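Local structure of putative hexulose 6 phosphate synthase (3F4W) at residues A[20-23]-A[24-28]. The protein is of unestablished function but belongs to the orotidine 5'-phosphate decarboxylase/HUMPS family and folds as a TIM barrel of eight parallel strands. Numbering follows the deposited sequence.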
# COMPACT_ATOMS: atom_id res chain seq x y z
N ASP A 20 -24.69 -5.56 -8.39
CA ASP A 20 -26.04 -5.49 -8.95
C ASP A 20 -27.10 -5.37 -7.86
O ASP A 20 -28.21 -4.91 -8.10
CB ASP A 20 -26.33 -6.71 -9.83
CG ASP A 20 -25.65 -6.63 -11.18
OD1 ASP A 20 -25.42 -7.68 -11.80
OD2 ASP A 20 -25.33 -5.50 -11.61
N LYS A 21 -26.74 -5.78 -6.64
CA LYS A 21 -27.68 -5.75 -5.53
C LYS A 21 -27.83 -4.36 -4.91
O LYS A 21 -28.85 -4.06 -4.30
CB LYS A 21 -27.24 -6.73 -4.44
CG LYS A 21 -27.31 -8.20 -4.81
CD LYS A 21 -27.00 -9.04 -3.57
CE LYS A 21 -27.36 -10.50 -3.76
NZ LYS A 21 -26.33 -11.22 -4.54
N VAL A 22 -26.81 -3.52 -5.05
CA VAL A 22 -26.74 -2.28 -4.27
C VAL A 22 -26.41 -1.03 -5.08
O VAL A 22 -26.55 0.09 -4.58
CB VAL A 22 -25.70 -2.41 -3.14
CG1 VAL A 22 -26.13 -3.47 -2.14
CG2 VAL A 22 -24.33 -2.74 -3.71
N VAL A 23 -25.98 -1.21 -6.32
CA VAL A 23 -25.39 -0.11 -7.08
C VAL A 23 -26.24 1.16 -7.17
O VAL A 23 -25.71 2.26 -7.22
CB VAL A 23 -24.95 -0.55 -8.50
CG1 VAL A 23 -26.17 -0.84 -9.36
CG2 VAL A 23 -24.08 0.53 -9.13
N ASP A 24 -27.57 1.00 -7.19
CA ASP A 24 -28.46 2.15 -7.34
C ASP A 24 -28.45 3.09 -6.13
O ASP A 24 -28.83 4.26 -6.24
CB ASP A 24 -29.90 1.69 -7.63
CG ASP A 24 -30.07 1.18 -9.05
OD1 ASP A 24 -29.17 1.40 -9.88
OD2 ASP A 24 -31.11 0.55 -9.34
N ASP A 25 -28.02 2.59 -4.98
CA ASP A 25 -27.96 3.39 -3.76
C ASP A 25 -26.54 3.83 -3.39
O ASP A 25 -26.33 4.43 -2.34
CB ASP A 25 -28.57 2.62 -2.58
CG ASP A 25 -30.07 2.45 -2.71
OD1 ASP A 25 -30.68 3.17 -3.53
OD2 ASP A 25 -30.63 1.61 -1.99
N VAL A 26 -25.59 3.52 -4.27
CA VAL A 26 -24.18 3.83 -4.03
C VAL A 26 -23.69 4.92 -4.99
O VAL A 26 -24.07 4.92 -6.16
CB VAL A 26 -23.31 2.56 -4.19
CG1 VAL A 26 -21.83 2.90 -4.18
CG2 VAL A 26 -23.65 1.54 -3.11
N ASP A 27 -22.86 5.83 -4.49
CA ASP A 27 -22.32 6.91 -5.32
C ASP A 27 -20.91 6.61 -5.82
O ASP A 27 -20.56 6.93 -6.96
CB ASP A 27 -22.30 8.22 -4.53
CG ASP A 27 -23.67 8.66 -4.09
OD1 ASP A 27 -24.47 9.07 -4.97
OD2 ASP A 27 -23.96 8.60 -2.88
N ILE A 28 -20.09 6.02 -4.96
CA ILE A 28 -18.71 5.70 -5.33
C ILE A 28 -18.41 4.23 -5.05
O ILE A 28 -18.59 3.76 -3.93
CB ILE A 28 -17.71 6.56 -4.54
CG1 ILE A 28 -17.96 8.05 -4.79
CG2 ILE A 28 -16.28 6.17 -4.92
CD1 ILE A 28 -17.13 8.97 -3.91
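V22 and D25 are joined by an i+3 to i backbone bond in the 3-10 turn that leads from the end of helix 12-22 toward strand 28-31, an alpha-to-beta connection of the TIM barrel. D25 N donates to V22 O over 2.9 Å with an N-H...O angle of 158°. The next bond repeats the spacing, V26 N reaching V23 O at 3.2 Å; here the hydrogen points well at the oxygen, but the C=O...N angle is just 109° and the donor stands above the carbonyl plane, clear of the lone-pair directions. The i+3 spacing of both bonds marks the 3-10 turn, and the poor approach of the second fits the chain leaving it at V26. On the inner side, CG2 of V26 lies against the V22 carbonyl, 3.6 Å from its O, and approaches CG2 of V22 at 4.4 Å, a loose apolar touch. V26 places that methyl beside its own backbone N by setting CG1 anti to the N (chi1 170°). On the exposed flank, D24 OD1 comes within 3.8 Å of V23 CG1, the two side chains crossing at a slant. Both V22 and V26 also rest on L5 of strand 2-7, while V22 meets P196 and A200 of helix 196-209, which places the turn between strand 2-7 and helix 196-209. K54 NZ hydrogen-bonds to both V23 O and V26 O, so V23 O takes a side-chain donor besides V26 N.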